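PDB 5XCJ: vacuolar protein sorting-associated protein 29 from Entamoeba histolytica, which binds metal ions through a metallophosphatase fold and probably serves protein transport as a subunit of the retromer complex. Local coordinates for residues Val3-Asp8 with Leu130-Ala135. The protein carries 1 engineered substitution. Sequence-based numbering, arbitrary orientation.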
ATOM      1  N   VAL A   3      -2.465  -8.864   6.305  1.00 16.81           N
ATOM      2  CA  VAL A   3      -1.953  -7.505   6.217  1.00 10.85           C
ATOM      3  C   VAL A   3      -2.666  -6.651   5.177  1.00 11.33           C
ATOM      4  O   VAL A   3      -2.708  -6.991   4.000  1.00 10.70           O
ATOM      5  CB  VAL A   3      -0.462  -7.541   5.850  1.00  9.90           C
ATOM      6  CG1 VAL A   3       0.179  -6.177   5.999  1.00 10.63           C
ATOM      7  CG2 VAL A   3       0.262  -8.603   6.662  1.00 12.08           C
ATOM      8  N   LEU A   4      -3.220  -5.531   5.617  1.00 10.17           N
ATOM      9  CA  LEU A   4      -3.896  -4.637   4.702  1.00  8.81           C
ATOM     10  C   LEU A   4      -2.850  -3.658   4.179  1.00  8.66           C
ATOM     11  O   LEU A   4      -2.195  -2.991   4.962  1.00  9.43           O
ATOM     12  CB  LEU A   4      -5.014  -3.876   5.424  1.00  8.27           C
ATOM     13  CG  LEU A   4      -5.658  -2.678   4.726  1.00  9.31           C
ATOM     14  CD1 LEU A   4      -6.406  -3.070   3.461  1.00  8.15           C
ATOM     15  CD2 LEU A   4      -6.562  -1.906   5.671  1.00 10.98           C
ATOM     16  N   VAL A   5      -2.672  -3.614   2.864  1.00  8.70           N
ATOM     17  CA  VAL A   5      -1.723  -2.689   2.253  1.00  7.05           C
ATOM     18  C   VAL A   5      -2.551  -1.608   1.564  1.00  7.64           C
ATOM     19  O   VAL A   5      -3.266  -1.870   0.606  1.00  7.84           O
ATOM     20  CB  VAL A   5      -0.791  -3.400   1.258  1.00  4.92           C
ATOM     21  CG1 VAL A   5       0.248  -2.438   0.704  1.00  7.27           C
ATOM     22  CG2 VAL A   5      -0.122  -4.588   1.925  1.00  5.65           C
ATOM     23  N   ILE A   6      -2.444  -0.388   2.072  1.00  6.36           N
ATOM     24  CA  ILE A   6      -3.224   0.745   1.581  1.00  7.13           C
ATOM     25  C   ILE A   6      -2.427   2.051   1.626  1.00  7.03           C
ATOM     26  O   ILE A   6      -1.407   2.121   2.298  1.00 10.06           O
ATOM     27  CB  ILE A   6      -4.507   0.876   2.432  1.00  8.10           C
ATOM     28  CG1 ILE A   6      -5.637   1.582   1.678  1.00  8.52           C
ATOM     29  CG2 ILE A   6      -4.188   1.539   3.755  1.00  8.77           C
ATOM     30  CD1 ILE A   6      -6.976   1.496   2.376  1.00  8.00           C
ATOM     31  N   GLY A   7      -2.898   3.065   0.904  1.00  7.50           N
ATOM     32  CA  GLY A   7      -2.234   4.356   0.874  1.00  7.09           C
ATOM     33  C   GLY A   7      -2.686   5.324  -0.207  1.00  8.76           C
ATOM     34  O   GLY A   7      -3.654   5.074  -0.919  1.00  9.03           O
ATOM     35  N   ASP A   8      -1.960   6.434  -0.316  1.00 10.64           N
ATOM     36  CA  ASP A   8      -2.231   7.472  -1.312  1.00 10.77           C
ATOM     37  C   ASP A   8      -3.661   7.997  -1.259  1.00 11.75           C
ATOM     38  O   ASP A   8      -4.331   8.123  -2.272  1.00 10.49           O
ATOM     39  CB  ASP A   8      -1.851   7.008  -2.713  1.00 10.78           C
ATOM     40  CG  ASP A   8      -0.364   7.093  -2.961  1.00 10.27           C
ATOM     41  OD1 ASP A   8       0.250   8.041  -2.450  1.00 11.40           O
ATOM     42  OD2 ASP A   8       0.183   6.212  -3.646  1.00 11.87           O
ATOM     43  N   LEU A 130       5.418  -4.603  -4.249  1.00  8.67           N
ATOM     44  CA  LEU A 130       3.981  -4.366  -4.176  1.00  7.82           C
ATOM     45  C   LEU A 130       3.557  -2.904  -4.054  1.00  8.51           C
ATOM     46  O   LEU A 130       4.144  -2.135  -3.306  1.00 11.12           O
ATOM     47  CB  LEU A 130       3.393  -5.156  -3.008  1.00  8.19           C
ATOM     48  CG  LEU A 130       3.982  -6.549  -2.804  1.00  7.94           C
ATOM     49  CD1 LEU A 130       3.471  -7.193  -1.529  1.00  8.69           C
ATOM     50  CD2 LEU A 130       3.676  -7.417  -4.006  1.00  8.11           C
ATOM     51  N   ASN A 131       2.563  -2.528  -4.841  1.00  8.26           N
ATOM     52  CA  ASN A 131       1.989  -1.194  -4.800  1.00  8.01           C
ATOM     53  C   ASN A 131       0.472  -1.378  -4.762  1.00  9.69           C
ATOM     54  O   ASN A 131      -0.094  -1.943  -5.684  1.00  9.92           O
ATOM     55  CB  ASN A 131       2.421  -0.420  -6.039  1.00  7.98           C
ATOM     56  CG  ASN A 131       1.984   1.026  -6.012  1.00  7.97           C
ATOM     57  OD1 ASN A 131       0.925   1.356  -5.511  1.00  9.92           O
ATOM     58  ND2 ASN A 131       2.809   1.895  -6.573  1.00  9.80           N
ATOM     59  N   PRO A 132      -0.184  -0.880  -3.722  1.00  9.32           N
ATOM     60  CA  PRO A 132      -1.639  -1.037  -3.605  1.00  8.40           C
ATOM     61  C   PRO A 132      -2.452   0.012  -4.369  1.00  8.56           C
ATOM     62  O   PRO A 132      -3.677  -0.074  -4.392  1.00  8.05           O
ATOM     63  CB  PRO A 132      -1.885  -0.902  -2.099  1.00  6.90           C
ATOM     64  CG  PRO A 132      -0.770  -0.048  -1.615  1.00  7.04           C
ATOM     65  CD  PRO A 132       0.409  -0.285  -2.514  1.00  8.57           C
ATOM     66  N   GLY A 133      -1.776   0.975  -4.986  1.00  8.76           N
ATOM     67  CA  GLY A 133      -2.460   2.036  -5.699  1.00  6.95           C
ATOM     68  C   GLY A 133      -3.038   3.049  -4.720  1.00  8.19           C
ATOM     69  O   GLY A 133      -2.667   3.080  -3.555  1.00  8.66           O
ATOM     70  N   SER A 134      -3.951   3.880  -5.193  1.00  9.17           N
ATOM     71  CA  SER A 134      -4.559   4.864  -4.322  1.00  7.84           C
ATOM     72  C   SER A 134      -5.893   4.313  -3.850  1.00  8.14           C
ATOM     73  O   SER A 134      -6.730   3.916  -4.654  1.00  8.89           O
ATOM     74  CB  SER A 134      -4.762   6.193  -5.045  1.00  9.21           C
ATOM     75  OG  SER A 134      -5.578   7.055  -4.283  1.00 10.28           O
ATOM     76  N   ALA A 135      -6.098   4.345  -2.543  1.00  6.78           N
ATOM     77  CA  ALA A 135      -7.312   3.827  -1.922  1.00  8.12           C
ATOM     78  C   ALA A 135      -8.551   4.555  -2.406  1.00  7.05           C
ATOM     79  O   ALA A 135      -9.613   3.967  -2.533  1.00  9.35           O
ATOM     80  CB  ALA A 135      -7.214   3.913  -0.409  1.00  8.94           C
TER
HETATM   81  O   HOH W   1      -4.224   1.967  -1.739  1.00 11.29           O
HETATM   82  O   HOH W   2       0.134   4.023  -5.524  1.00  8.86           O
HETATM   83  O   HOH W   3      -0.150   3.665  -2.790  1.00  9.85           O
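Ser134 OG donates to the carbonyl O of Asp8 at 2.6 Å, and the same hydroxyl accepts from the backbone N of Ala138, so one small hydroxyl joins the backbone of Asp8 to that of Ala138. With OG anti to the backbone N (chi1 169°), this small side chain reaches the carbonyl from a position tilted off its plane. One residue along, Ala135 N donates to Gly7 O at 3.0 Å, nearly straight, and Ser134 CA-H leans on the same oxygen.

Asp8, which binds both zinc ions in the metal-loaded protein, lies beside these bonds. No zinc is bound here, and Ala62, at one of the zinc-binding positions, is an engineered residue. His86 NE2 hydrogen-bonds to Asp8 OD1 and His115 N to OD2, while one water appears to donate to OD2 and Asn131 OD1, a second to OD2 and Gly133 O. Asn131 OD1 also accepts from Gly133 N (2.8 Å), an Asx turn that shapes the bend; Gly133, at phi 76°, adopts a conformation easiest without a side chain.

Toward Val5 and Ile6 the contact turns apolar. Val5 CG1 presses on Pro132 CG at a tight 3.5 Å, the two side chains crossing at about a right angle, and the compact methyl of Ala135 meets Ile6 CG1. The contact thus joins the C-terminal part of strand 2-6 and the loop after it to the chain that follows strand 127-131, a strand of the other sheet; strand 2-6 runs between 33-36 and 149-156, with Ile6 also packing on Leu49 of helix 43-52.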